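Local atomic coordinates of galactan 1,3-beta-galactosidase (Phanerochaete chrysosporium, PDB entry 7BYS), a protein that probably cleaves beta-1,3-galactan from the chain end as a family 43 glycoside hydrolase and carries a calcium-holding, galactose-binding carbohydrate module. Residues 46-51 with 64-69; 147-152 with 164-169; 250-255 with 275-280; 365-370 with 417-422. All blocks are in the same frame, centred on the assembly; numbering follows the deposited sequence.

Contact 1. Residues 46-51 with 64-69; sequences KAVSCY and DALSPI
Asp64 lays its carboxylate against the methyl group of Ala47, with Asp64 OD2 3.2 Å from Ala47 CB. Its CG is anti to the carbonyl carbon (chi1 -70°), which lays the carboxylate along the strand; Asp64 OD1 accepts from a water at 2.7 Å, and that water takes the N-H of Cys50. Arg61 forms a salt bridge with the same oxygen. With an alanine here, the bridging water and the Arg61 guanidinium would probably lose their shared anchor, leaving the arginine charge without this mate. Farther along, Val48 and Leu66 cross obliquely, and their CB atoms meet at 3.8 Å. The methyl of Ala65 turns to Cys50, Ala65 CB lying 4.2 Å from Cys50 CB, beside the disulfide to Cys119. Val48 N donates to Leu66 O at 3.0 Å, while Val48 O is gripped twice: Ala65 N comes nearly head-on at 2.8 Å, and Leu66 N reaches a lone pair in the carbonyl plane at 3.3 Å. Two residues thus face one, a classic beta bulge, here joining strand 48-53 to the chain that follows strand 60-61 in a blade of the family 43 beta-propeller.

Contact 2. Residues 147-152 with 164-169; sequences AQTAYL and ISRLDA
Leu152 and Ser165 form an antiparallel hydrogen-bonded pair, their CA atoms 5.3 Å apart, in two short strand segments whose directions differ by 137°. Leu152 N donates to Ser165 O at 2.8 Å, and Ser165 N returns a bond to Leu152 O. Tyr151 and Arg166 make the adjoining non-hydrogen-bonded pair. Beyond it, Leu167 N meets Ala150 O at 2.8 Å with an almost straight N-H...O angle of 176°. A water then takes over, accepting from Ala150 N and donating to Leu167 O, and so continues the pairing where the backbones diverge.

On the face holding Tyr151 and Arg166, the CD2-CE2 side of the tyrosine ring meets the start of the arginine chain obliquely, Tyr151 CE2 lying 3.9 Å from Arg166 CB. The guanidinium plane is steeply turned from the ring, and the contact is made by the aliphatic carbons. Arg166 is modelled in two conformers; in one of them Thr149 CG2 packs 3.5 Å from Arg166 CD, while the threonine hydroxyl bonds to Asp145. Leu167 supplies apolar cover on the other side. Its two methyls fork: Leu167 CD1 reaches Ala150 CB at 3.8 Å, and Leu167 CD2 reaches Leu152 CB at 4.1 Å. Trp97 of strand 93-101 touches both leucines. This is the beta hairpin of strands 150-156 and 161-167, the middle pair of a four-stranded antiparallel propeller blade, with the Leu152 side chain about 9 Å from those of Arg82 and Asp137, which bind alpha-D-galactose in another crystal of this protein.

Contact 3. Residues 250-255 with 275-280; sequences GSNAIY and LDFSSG
Asp276 is modelled in two conformers; in one of them its OD1 lies by Asn252 OD1 without bonding to it and is gripped twice by Ser278. Ser278 N donates to Asp276 OD1 at 2.8 Å, nearly in line with the C-O bond, which makes an Asx turn. Ser278 OG donates to the same Asp276 OD1 at 2.6 Å from the syn side, 33° out of the carboxylate plane, and the two donors arrive from opposite faces of that plane. The second carboxylate oxygen bonds to Tyr299 OH. Across the contact, Asn252 OD1 receives Phe277 N at 2.8 Å in a nearly straight bond (176° at the hydrogen), its donor tilted modestly from the carbonyl plane. The second side-chain torsion of Asn252 (chi2 -69°) turns OD1 to Phe277 N, just where the strand pairing gives way to the type I turn of Phe277 to Gly280.

The pairing itself belongs to the hairpin of strands 252-259 and 269-276, the inner strands of a four-stranded antiparallel propeller blade. Ala253 and Leu275 are an antiparallel hydrogen-bonded pair: Ala253 N to Leu275 O is 3.1 Å, and Leu275 N to Ala253 O is 2.8 Å, the latter donor standing well above the carbonyl plane.

On the side of the alanine methyl, Phe277 presents its ring edge, Phe277 CE1 to Ala253 CB being 3.9 Å. His194 stacks on this ring, and Phe199 meets it edge-to-face. Leu275 reaches toward Tyr255, Leu275 CD1 lying 4.4 Å from Tyr255 CB. The Tyr255 hydroxyl bonds to Ser241 OG, and the Tyr255 side chain lies close to that of Gln242, which binds alpha-D-galactose in another crystal of this protein.

Contact 4. Residues 365-370 with 417-422; sequences TYRNVT and YAADLD. With CA (calcium ion), chain F; NAG (2-acetamido-2-deoxy-beta-D-glucopyranose), chain E.
Arg367 holds its CG anti to the carbonyl carbon (chi1 -64°) and then runs extended to NE, which carries the guanidinium alongside Tyr417 to the backbone of Ala418. There Arg367 NH1 donates to Ala418 O at 2.9 Å. The oxygen lies at the guanidinium edge, near its plane, although the donor stands 48° above the carbonyl plane of Ala418. On the way, Arg367 CD passes 3.4 Å from Tyr417 O, and the two side chains point the same way. The other two nitrogens are also held: Arg367 NE forms a salt bridge with Asp363, and NH2 bonds to a citrate, probably from the crystallisation liquor. Arg367 and Asp420 bind beta-D-galactose in another crystal of this protein. A leucine in place of Arg367 would probably leave Ala418 O and the Asp363 carboxylate without this partner and deprive the galactose site of a charged donor.

Val369 CG2, set anti to the valine N, packs 3.7 Å from Ala418 CB. A CA-H...O contact accompanies it, Ala418 CA to Asn368 O at 3.2 Å. Pointing from the other side of its strand, Asn368 carries an N-linked sugar through the 1.4 Å bond from Asn368 ND2 to NAG C1.

Farther on, Asp422 binds calcium through OD1 at 2.3 Å and through its backbone O at 2.5 Å, and Glu308, Glu310, Ser327 and Lys330 contribute other ligands. The contact joins the two sheets of the carbohydrate-binding module's beta-sandwich: strand 367-373 lies between strands 405-410 and 379-383 in one sheet, and strand 420-426 between 305-308 and 352-360 in the other.

Overall arrangement
The contacts follow one another along the chain, each closing before the next opens, and none touches another. Contacts 2 and 3 lie within two four-stranded antiparallel sheets, and contact 1 joins strand 48-53 of a third to the loop after strand 60-61. All three are in blades of the catalytic propeller, with centres 24 Å (1 and 2; 2 and 3) and 31 Å (1 and 3) apart. Arg82 is about 9 Å from a side chain of each, consistent with blades gathered round one active site. Contact 4 belongs to the carbohydrate-binding module. Its centre is 46 Å from that of contact 2, across the chain's centre, but 33 Å from contact 3, with nearest atoms about 14 Å apart, so it lies well apart from the blade of contact 2.

Contact 1. Residues 46-51 with 64-69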
loop_
_atom_site.group_PDB
_atom_site.type_symbol
_atom_site.label_atom_id
_atom_site.label_comp_id
_atom_site.label_asym_id
_atom_site.label_seq_id
_atom_site.Cartn_x
_atom_site.Cartn_y
_atom_site.Cartn_z
ATOM N N LYS A 46 -5.531 15.094 10.446
ATOM C CA LYS A 46 -5.432 16.337 9.701
ATOM C C LYS A 46 -6.551 16.482 8.683
ATOM O O LYS A 46 -7.220 17.516 8.650
ATOM C CB LYS A 46 -4.075 16.436 8.991
ATOM C CG LYS A 46 -3.937 17.693 8.136
ATOM C CD LYS A 46 -2.553 17.780 7.514
ATOM C CE LYS A 46 -2.445 18.968 6.571
ATOM N NZ LYS A 46 -2.355 20.251 7.321
ATOM N N ALA A 47 -6.774 15.461 7.845
ATOM C CA ALA A 47 -7.878 15.498 6.895
ATOM C C ALA A 47 -8.056 14.121 6.282
ATOM O O ALA A 47 -7.118 13.317 6.231
ATOM C CB ALA A 47 -7.621 16.514 5.779
ATOM N N VAL A 48 -9.272 13.860 5.806
ATOM C CA VAL A 48 -9.491 12.826 4.797
ATOM C C VAL A 48 -9.405 13.542 3.454
ATOM O O VAL A 48 -10.226 14.416 3.161
ATOM C CB VAL A 48 -10.843 12.119 4.968
ATOM C CG1 VAL A 48 -11.073 11.134 3.808
ATOM C CG2 VAL A 48 -10.905 11.374 6.298
ATOM N N SER A 49 -8.399 13.194 2.657
ATOM C CA SER A 49 -8.194 13.768 1.344
ATOM C C SER A 49 -9.129 13.143 0.314
ATOM O O SER A 49 -9.758 12.102 0.549
ATOM C CB SER A 49 -6.751 13.548 0.908
ATOM O OG SER A 49 -6.455 12.155 0.957
ATOM N N CYS A 50 -9.217 13.799 -0.841
ATOM C CA CYS A 50 -10.036 13.324 -1.945
ATOM C C CYS A 50 -9.320 13.652 -3.241
ATOM O O CYS A 50 -9.145 14.833 -3.565
ATOM C CB CYS A 50 -11.409 14.010 -1.927
ATOM S SG CYS A 50 -12.662 13.138 -2.959
ATOM N N TYR A 51 -8.932 12.615 -3.981
ATOM C CA TYR A 51 -8.283 12.755 -5.277
ATOM C C TYR A 51 -9.130 12.060 -6.329
ATOM O O TYR A 51 -9.720 11.013 -6.064
ATOM C CB TYR A 51 -6.901 12.090 -5.282
ATOM C CG TYR A 51 -5.892 12.668 -4.324
ATOM C CD1 TYR A 51 -5.921 12.339 -2.984
ATOM C CD2 TYR A 51 -4.891 13.527 -4.776
ATOM C CE1 TYR A 51 -4.999 12.862 -2.101
ATOM C CE2 TYR A 51 -3.953 14.057 -3.900
ATOM C CZ TYR A 51 -4.009 13.723 -2.565
ATOM O OH TYR A 51 -3.100 14.216 -1.651
ATOM N N ASP A 64 -10.531 18.799 0.666
ATOM C CA ASP A 64 -10.591 17.649 1.560
ATOM C C ASP A 64 -12.031 17.202 1.789
ATOM O O ASP A 64 -12.950 18.020 1.893
ATOM C CB ASP A 64 -9.934 17.988 2.896
ATOM C CG ASP A 64 -8.429 18.139 2.786
ATOM O OD1 ASP A 64 -7.821 17.515 1.894
ATOM O OD2 ASP A 64 -7.855 18.877 3.618
ATOM N N ALA A 65 -12.222 15.888 1.869
ATOM C CA ALA A 65 -13.556 15.352 2.088
ATOM C C ALA A 65 -13.993 15.451 3.547
ATOM O O ALA A 65 -15.194 15.562 3.823
ATOM C CB ALA A 65 -13.608 13.893 1.634
ATOM N N LEU A 66 -13.055 15.394 4.490
ATOM C CA LEU A 66 -13.390 15.502 5.906
ATOM C C LEU A 66 -12.308 16.303 6.615
ATOM O O LEU A 66 -11.113 16.092 6.389
ATOM C CB LEU A 66 -13.576 14.123 6.579
ATOM C CG LEU A 66 -14.186 14.195 7.982
ATOM C CD1 LEU A 66 -15.641 14.606 7.869
ATOM C CD2 LEU A 66 -14.047 12.863 8.706
ATOM N N SER A 67 -12.727 17.229 7.463
ATOM C CA SER A 67 -11.826 18.144 8.139
ATOM C C SER A 67 -12.076 18.073 9.634
ATOM O O SER A 67 -13.154 17.661 10.070
ATOM C CB SER A 67 -12.053 19.576 7.642
ATOM O OG SER A 67 -11.786 19.657 6.257
ATOM N N PRO A 68 -11.099 18.466 10.448
ATOM C CA PRO A 68 -11.249 18.325 11.899
ATOM C C PRO A 68 -12.259 19.293 12.489
ATOM O O PRO A 68 -12.550 20.356 11.935
ATOM C CB PRO A 68 -9.843 18.621 12.433
ATOM C CG PRO A 68 -8.941 18.417 11.270
ATOM C CD PRO A 68 -9.727 18.861 10.088
ATOM N N ILE A 69 -12.809 18.888 13.626
ATOM C CA ILE A 69 -13.660 19.746 14.442
ATOM C C ILE A 69 -13.149 19.672 15.874
ATOM O O ILE A 69 -13.161 18.595 16.491
ATOM C CB ILE A 69 -15.139 19.333 14.382
ATOM C CG1 ILE A 69 -15.639 19.261 12.937
ATOM C CG2 ILE A 69 -15.986 20.312 15.186
ATOM C CD1 ILE A 69 -17.091 18.788 12.820
HETATM O O HOH W 1 -8.003 16.527 -0.601
#

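Contact 2. Residues 147-152 with 164-169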
loop_
_atom_site.group_PDB
_atom_site.type_symbol
_atom_site.label_atom_id
_atom_site.label_comp_id
_atom_site.label_asym_id
_atom_site.label_seq_id
_atom_site.Cartn_x
_atom_site.Cartn_y
_atom_site.Cartn_z
ATOM N N ALA A 147 -30.160 -4.830 -3.626
ATOM C CA ALA A 147 -30.168 -3.823 -2.576
ATOM C C ALA A 147 -28.812 -3.164 -2.369
ATOM O O ALA A 147 -28.719 -2.232 -1.562
ATOM C CB ALA A 147 -30.658 -4.427 -1.257
ATOM N N GLN A 148 -27.772 -3.603 -3.080
ATOM C CA GLN A 148 -26.409 -3.135 -2.828
ATOM C C GLN A 148 -26.105 -3.204 -1.335
ATOM O O GLN A 148 -25.735 -2.215 -0.696
ATOM C CB GLN A 148 -26.173 -1.741 -3.408
ATOM C CG GLN A 148 -26.431 -1.634 -4.906
ATOM C CD GLN A 148 -27.792 -1.053 -5.218
ATOM O OE1 GLN A 148 -28.363 -0.320 -4.412
ATOM N NE2 GLN A 148 -28.321 -1.380 -6.392
ATOM N N THR A 149 -26.309 -4.391 -0.772
ATOM C CA THR A 149 -26.144 -4.575 0.656
ATOM C C THR A 149 -24.685 -4.339 1.031
ATOM O O THR A 149 -23.767 -4.811 0.349
ATOM C CB THR A 149 -26.567 -5.994 1.033
ATOM O OG1 THR A 149 -27.889 -6.247 0.526
ATOM C CG2 THR A 149 -26.572 -6.159 2.531
ATOM N N ALA A 150 -24.474 -3.592 2.109
ATOM C CA ALA A 150 -23.136 -3.219 2.533
ATOM C C ALA A 150 -22.804 -3.847 3.881
ATOM O O ALA A 150 -23.691 -4.178 4.684
ATOM C CB ALA A 150 -22.999 -1.697 2.599
ATOM N N TYR A 151 -21.497 -3.999 4.120
ATOM C CA TYR A 151 -20.977 -4.707 5.281
ATOM C C TYR A 151 -19.779 -3.974 5.860
ATOM O O TYR A 151 -18.923 -3.475 5.116
ATOM C CB TYR A 151 -20.531 -6.118 4.868
ATOM C CG TYR A 151 -21.646 -6.944 4.294
ATOM C CD1 TYR A 151 -22.040 -6.801 2.972
ATOM C CD2 TYR A 151 -22.319 -7.865 5.089
ATOM C CE1 TYR A 151 -23.080 -7.551 2.448
ATOM C CE2 TYR A 151 -23.351 -8.632 4.577
ATOM C CZ TYR A 151 -23.730 -8.471 3.263
ATOM O OH TYR A 151 -24.757 -9.246 2.760
ATOM N N LEU A 152 -19.732 -3.905 7.185
ATOM C CA LEU A 152 -18.537 -3.495 7.912
ATOM C C LEU A 152 -17.661 -4.723 8.142
ATOM O O LEU A 152 -18.135 -5.756 8.629
ATOM C CB LEU A 152 -18.924 -2.869 9.257
ATOM C CG LEU A 152 -17.748 -2.388 10.105
ATOM C CD1 LEU A 152 -17.106 -1.189 9.445
ATOM C CD2 LEU A 152 -18.198 -2.045 11.530
ATOM N N ILE A 164 -17.522 -9.599 10.350
ATOM C CA ILE A 164 -18.222 -9.019 9.215
ATOM C C ILE A 164 -19.663 -8.827 9.645
ATOM O O ILE A 164 -20.289 -9.770 10.143
ATOM C CB ILE A 164 -18.156 -9.939 7.990
ATOM C CG1 ILE A 164 -16.688 -10.174 7.606
ATOM C CG2 ILE A 164 -18.944 -9.331 6.845
ATOM C CD1 ILE A 164 -16.506 -11.153 6.463
ATOM N N SER A 165 -20.182 -7.613 9.488
ATOM C CA SER A 165 -21.538 -7.335 9.935
ATOM C C SER A 165 -22.249 -6.487 8.899
ATOM O O SER A 165 -21.632 -5.628 8.271
ATOM C CB SER A 165 -21.523 -6.614 11.278
ATOM O OG SER A 165 -20.959 -7.449 12.278
ATOM N N ARG A 166 -23.545 -6.726 8.729
ATOM C CA ARG A 166 -24.330 -6.042 7.712
ATOM C C ARG A 166 -24.787 -4.666 8.191
ATOM O O ARG A 166 -25.167 -4.486 9.355
ATOM C CB ARG A 166 -25.541 -6.907 7.355
ATOM C CG ARG A 166 -26.414 -6.354 6.241
ATOM C CD ARG A 166 -27.352 -7.420 5.666
ATOM N NE ARG A 166 -28.052 -8.164 6.711
ATOM C CZ ARG A 166 -29.238 -7.842 7.218
ATOM N NH1 ARG A 166 -29.765 -8.596 8.175
ATOM N NH2 ARG A 166 -29.899 -6.774 6.781
ATOM N N LEU A 167 -24.733 -3.683 7.289
ATOM C CA LEU A 167 -25.233 -2.339 7.556
ATOM C C LEU A 167 -26.711 -2.246 7.215
ATOM O O LEU A 167 -27.215 -2.986 6.365
ATOM C CB LEU A 167 -24.496 -1.311 6.697
ATOM C CG LEU A 167 -22.970 -1.299 6.806
ATOM C CD1 LEU A 167 -22.413 -0.113 6.047
ATOM C CD2 LEU A 167 -22.541 -1.285 8.257
ATOM N N ASP A 168 -27.394 -1.318 7.883
ATOM C CA ASP A 168 -28.789 -1.028 7.575
ATOM C C ASP A 168 -28.907 -0.388 6.191
ATOM O O ASP A 168 -27.917 -0.096 5.514
ATOM C CB ASP A 168 -29.438 -0.199 8.690
ATOM C CG ASP A 168 -28.867 1.217 8.820
ATOM O OD1 ASP A 168 -28.344 1.786 7.831
ATOM O OD2 ASP A 168 -28.973 1.793 9.927
ATOM N N ALA A 169 -30.148 -0.146 5.770
ATOM C CA ALA A 169 -30.398 0.315 4.410
ATOM C C ALA A 169 -29.954 1.751 4.170
ATOM O O ALA A 169 -29.895 2.162 3.009
ATOM C CB ALA A 169 -31.882 0.143 4.055
HETATM O O HOH W 2 -26.827 -2.503 3.524
#

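Contact 3. Residues 250-255 with 275-280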
loop_
_atom_site.group_PDB
_atom_site.type_symbol
_atom_site.label_atom_id
_atom_site.label_comp_id
_atom_site.label_asym_id
_atom_site.label_seq_id
_atom_site.Cartn_x
_atom_site.Cartn_y
_atom_site.Cartn_z
ATOM N N GLY A 250 -11.132 -6.238 -14.025
ATOM C CA GLY A 250 -11.398 -7.319 -14.965
ATOM C C GLY A 250 -11.551 -8.629 -14.224
ATOM O O GLY A 250 -12.242 -8.710 -13.203
ATOM N N SER A 251 -10.888 -9.670 -14.716
ATOM C CA SER A 251 -10.918 -10.954 -14.031
ATOM C C SER A 251 -9.908 -11.036 -12.897
ATOM O O SER A 251 -9.753 -12.102 -12.296
ATOM C CB SER A 251 -10.704 -12.103 -15.014
ATOM O OG SER A 251 -9.515 -11.917 -15.749
ATOM N N ASN A 252 -9.231 -9.933 -12.587
ATOM C CA ASN A 252 -8.279 -9.890 -11.486
ATOM C C ASN A 252 -8.620 -8.739 -10.540
ATOM O O ASN A 252 -9.790 -8.381 -10.382
ATOM C CB ASN A 252 -6.850 -9.815 -12.034
ATOM C CG ASN A 252 -6.525 -10.980 -12.970
ATOM O OD1 ASN A 252 -6.409 -12.125 -12.538
ATOM N ND2 ASN A 252 -6.401 -10.685 -14.263
ATOM N N ALA A 253 -7.611 -8.170 -9.896
ATOM C CA ALA A 253 -7.819 -7.080 -8.958
ATOM C C ALA A 253 -6.494 -6.348 -8.808
ATOM O O ALA A 253 -5.462 -6.772 -9.335
ATOM C CB ALA A 253 -8.302 -7.616 -7.604
ATOM N N ILE A 254 -6.534 -5.234 -8.078
ATOM C CA ILE A 254 -5.332 -4.507 -7.696
ATOM C C ILE A 254 -5.225 -4.553 -6.181
ATOM O O ILE A 254 -6.159 -4.150 -5.470
ATOM C CB ILE A 254 -5.370 -3.053 -8.168
ATOM C CG1 ILE A 254 -5.530 -3.001 -9.686
ATOM C CG2 ILE A 254 -4.099 -2.331 -7.709
ATOM C CD1 ILE A 254 -5.726 -1.616 -10.215
ATOM N N TYR A 255 -4.089 -5.040 -5.691
ATOM C CA TYR A 255 -3.737 -4.917 -4.289
ATOM C C TYR A 255 -3.210 -3.508 -4.051
ATOM O O TYR A 255 -2.214 -3.102 -4.667
ATOM C CB TYR A 255 -2.651 -5.934 -3.952
ATOM C CG TYR A 255 -2.025 -5.693 -2.606
ATOM C CD1 TYR A 255 -2.635 -6.166 -1.457
ATOM C CD2 TYR A 255 -0.827 -4.986 -2.476
ATOM C CE1 TYR A 255 -2.088 -5.956 -0.205
ATOM C CE2 TYR A 255 -0.270 -4.750 -1.222
ATOM C CZ TYR A 255 -0.904 -5.241 -0.092
ATOM O OH TYR A 255 -0.365 -5.023 1.156
ATOM N N LEU A 275 -3.168 -8.151 -8.530
ATOM C CA LEU A 275 -3.537 -9.324 -7.750
ATOM C C LEU A 275 -4.115 -10.285 -8.776
ATOM O O LEU A 275 -5.238 -10.093 -9.254
ATOM C CB LEU A 275 -4.558 -8.952 -6.684
ATOM C CG LEU A 275 -4.766 -9.880 -5.490
ATOM C CD1 LEU A 275 -3.460 -10.145 -4.734
ATOM C CD2 LEU A 275 -5.802 -9.267 -4.542
ATOM N N ASP A 276 -3.329 -11.286 -9.149
ATOM C CA ASP A 276 -3.680 -12.168 -10.247
ATOM C C ASP A 276 -4.409 -13.399 -9.731
ATOM O O ASP A 276 -3.933 -14.074 -8.813
ATOM C CB ASP A 276 -2.427 -12.568 -11.025
ATOM C CG ASP A 276 -2.756 -13.132 -12.383
ATOM O OD1 ASP A 276 -3.339 -14.230 -12.421
ATOM O OD2 ASP A 276 -2.461 -12.475 -13.405
ATOM N N PHE A 277 -5.568 -13.678 -10.325
ATOM C CA PHE A 277 -6.425 -14.788 -9.933
ATOM C C PHE A 277 -6.345 -15.971 -10.889
ATOM O O PHE A 277 -7.101 -16.934 -10.717
ATOM C CB PHE A 277 -7.889 -14.332 -9.892
ATOM C CG PHE A 277 -8.264 -13.552 -8.658
ATOM C CD1 PHE A 277 -7.866 -12.233 -8.505
ATOM C CD2 PHE A 277 -9.046 -14.135 -7.664
ATOM C CE1 PHE A 277 -8.224 -11.507 -7.379
ATOM C CE2 PHE A 277 -9.405 -13.413 -6.536
ATOM C CZ PHE A 277 -8.999 -12.098 -6.398
ATOM N N SER A 278 -5.462 -15.918 -11.889
ATOM C CA SER A 278 -5.450 -16.931 -12.940
ATOM C C SER A 278 -5.277 -18.352 -12.416
ATOM O O SER A 278 -5.653 -19.301 -13.111
ATOM C CB SER A 278 -4.353 -16.624 -13.956
ATOM O OG SER A 278 -3.084 -16.637 -13.324
ATOM N N SER A 279 -4.715 -18.533 -11.225
ATOM C CA SER A 279 -4.571 -19.865 -10.654
ATOM C C SER A 279 -5.752 -20.259 -9.773
ATOM O O SER A 279 -5.718 -21.327 -9.153
ATOM C CB SER A 279 -3.264 -19.974 -9.866
ATOM O OG SER A 279 -3.413 -19.445 -8.556
ATOM N N GLY A 280 -6.797 -19.434 -9.718
ATOM C CA GLY A 280 -7.874 -19.611 -8.765
ATOM C C GLY A 280 -7.593 -19.062 -7.383
ATOM O O GLY A 280 -8.540 -18.772 -6.638
#

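Contact 4. Residues 365-370 with 417-422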
loop_
_atom_site.group_PDB
_atom_site.type_symbol
_atom_site.label_atom_id
_atom_site.label_comp_id
_atom_site.label_asym_id
_atom_site.label_seq_id
_atom_site.Cartn_x
_atom_site.Cartn_y
_atom_site.Cartn_z
ATOM N N THR A 365 16.066 -0.993 11.214
ATOM C CA THR A 365 15.909 0.390 10.806
ATOM C C THR A 365 16.359 0.539 9.356
ATOM O O THR A 365 16.985 -0.353 8.775
ATOM C CB THR A 365 16.717 1.323 11.726
ATOM O OG1 THR A 365 18.042 0.805 11.890
ATOM C CG2 THR A 365 16.055 1.417 13.104
ATOM N N TYR A 366 16.024 1.689 8.776
ATOM C CA TYR A 366 16.347 1.964 7.385
ATOM C C TYR A 366 17.840 2.211 7.210
ATOM O O TYR A 366 18.531 2.684 8.114
ATOM C CB TYR A 366 15.650 3.243 6.932
ATOM C CG TYR A 366 14.224 3.083 6.474
ATOM C CD1 TYR A 366 13.317 2.321 7.195
ATOM C CD2 TYR A 366 13.789 3.690 5.306
ATOM C CE1 TYR A 366 12.002 2.185 6.770
ATOM C CE2 TYR A 366 12.480 3.566 4.873
ATOM C CZ TYR A 366 11.597 2.808 5.602
ATOM O OH TYR A 366 10.293 2.686 5.152
ATOM N N ARG A 367 18.328 1.890 6.021
ATOM C CA ARG A 367 19.602 2.382 5.520
ATOM C C ARG A 367 19.316 3.248 4.298
ATOM O O ARG A 367 18.162 3.498 3.944
ATOM C CB ARG A 367 20.526 1.211 5.180
ATOM C CG ARG A 367 20.913 0.386 6.391
ATOM C CD ARG A 367 22.015 -0.576 6.031
ATOM N NE ARG A 367 22.349 -1.450 7.150
ATOM C CZ ARG A 367 23.435 -2.211 7.205
ATOM N NH1 ARG A 367 24.320 -2.196 6.212
ATOM N NH2 ARG A 367 23.642 -2.984 8.262
ATOM N N ASN A 368 20.373 3.711 3.642
ATOM C CA ASN A 368 20.209 4.368 2.351
ATOM C C ASN A 368 21.468 4.140 1.541
ATOM O O ASN A 368 22.486 3.676 2.053
ATOM C CB ASN A 368 19.955 5.861 2.507
ATOM C CG ASN A 368 20.709 6.409 3.636
ATOM O OD1 ASN A 368 21.930 6.522 3.567
ATOM N ND2 ASN A 368 20.010 6.724 4.717
ATOM N N VAL A 369 21.380 4.468 0.258
ATOM C CA VAL A 369 22.482 4.257 -0.671
ATOM C C VAL A 369 22.556 5.463 -1.598
ATOM O O VAL A 369 21.531 5.962 -2.071
ATOM C CB VAL A 369 22.342 2.919 -1.437
ATOM C CG1 VAL A 369 21.127 2.928 -2.372
ATOM C CG2 VAL A 369 23.648 2.591 -2.198
ATOM N N THR A 370 23.771 5.952 -1.832
ATOM C CA THR A 370 23.973 6.987 -2.838
ATOM C C THR A 370 24.043 6.351 -4.222
ATOM O O THR A 370 24.613 5.269 -4.403
ATOM C CB THR A 370 25.282 7.740 -2.581
ATOM O OG1 THR A 370 26.372 6.817 -2.654
ATOM C CG2 THR A 370 25.266 8.424 -1.222
ATOM N N TYR A 417 27.067 2.621 6.282
ATOM C CA TYR A 417 26.931 1.480 5.387
ATOM C C TYR A 417 25.549 1.474 4.736
ATOM O O TYR A 417 24.523 1.632 5.411
ATOM C CB TYR A 417 27.120 0.180 6.161
ATOM C CG TYR A 417 28.554 -0.124 6.513
ATOM C CD1 TYR A 417 29.455 -0.533 5.540
ATOM C CD2 TYR A 417 29.007 -0.005 7.817
ATOM C CE1 TYR A 417 30.771 -0.816 5.860
ATOM C CE2 TYR A 417 30.322 -0.290 8.145
ATOM C CZ TYR A 417 31.197 -0.692 7.165
ATOM O OH TYR A 417 32.506 -0.974 7.493
ATOM N N ALA A 418 25.529 1.283 3.418
ATOM C CA ALA A 418 24.292 1.054 2.687
ATOM C C ALA A 418 23.834 -0.382 2.900
ATOM O O ALA A 418 24.524 -1.197 3.513
ATOM C CB ALA A 418 24.503 1.297 1.188
ATOM N N ALA A 419 22.649 -0.700 2.385
ATOM C CA ALA A 419 22.234 -2.091 2.409
ATOM C C ALA A 419 23.031 -2.905 1.392
ATOM O O ALA A 419 23.685 -2.366 0.497
ATOM C CB ALA A 419 20.732 -2.223 2.118
ATOM N N ASP A 420 22.991 -4.222 1.553
ATOM C CA ASP A 420 23.650 -5.113 0.607
ATOM C C ASP A 420 22.891 -5.136 -0.714
ATOM O O ASP A 420 21.677 -5.365 -0.739
ATOM C CB ASP A 420 23.738 -6.527 1.186
ATOM C CG ASP A 420 24.591 -6.594 2.438
ATOM O OD1 ASP A 420 25.429 -5.695 2.638
ATOM O OD2 ASP A 420 24.424 -7.559 3.220
ATOM N N LEU A 421 23.600 -4.926 -1.822
ATOM C CA LEU A 421 22.967 -4.785 -3.130
ATOM C C LEU A 421 23.045 -6.099 -3.898
ATOM O O LEU A 421 24.138 -6.615 -4.152
ATOM C CB LEU A 421 23.627 -3.658 -3.923
ATOM C CG LEU A 421 22.898 -3.244 -5.208
ATOM C CD1 LEU A 421 21.537 -2.589 -4.920
ATOM C CD2 LEU A 421 23.773 -2.298 -6.029
ATOM N N ASP A 422 21.880 -6.635 -4.270
ATOM C CA ASP A 422 21.762 -7.906 -4.970
ATOM C C ASP A 422 21.863 -7.722 -6.478
ATOM O O ASP A 422 22.676 -8.384 -7.132
ATOM C CB ASP A 422 20.409 -8.543 -4.611
ATOM C CG ASP A 422 20.206 -9.902 -5.229
ATOM O OD1 ASP A 422 21.132 -10.443 -5.856
ATOM O OD2 ASP A 422 19.090 -10.448 -5.080
HETATM CA CA CA F . 23.035 -10.904 -7.094
HETATM C C1 NAG E . 20.646 7.187 5.915
HETATM C C2 NAG E . 19.836 8.217 6.689
HETATM C C3 NAG E . 20.436 8.488 8.025
HETATM C C4 NAG E . 20.628 7.229 8.823
HETATM C C5 NAG E . 21.457 6.206 8.053
HETATM C C6 NAG E . 21.491 4.921 8.825
HETATM C C7 NAG E . 18.515 10.003 5.413
HETATM C C8 NAG E . 18.462 11.290 4.580
HETATM N N2 NAG E . 19.796 9.475 5.875
HETATM O O3 NAG E . 19.547 9.380 8.752
HETATM O O4 NAG E . 21.311 7.515 10.046
HETATM O O5 NAG E . 20.872 5.945 6.733
HETATM O O6 NAG E . 22.321 4.007 8.156
HETATM O O7 NAG E . 17.509 9.437 5.687
#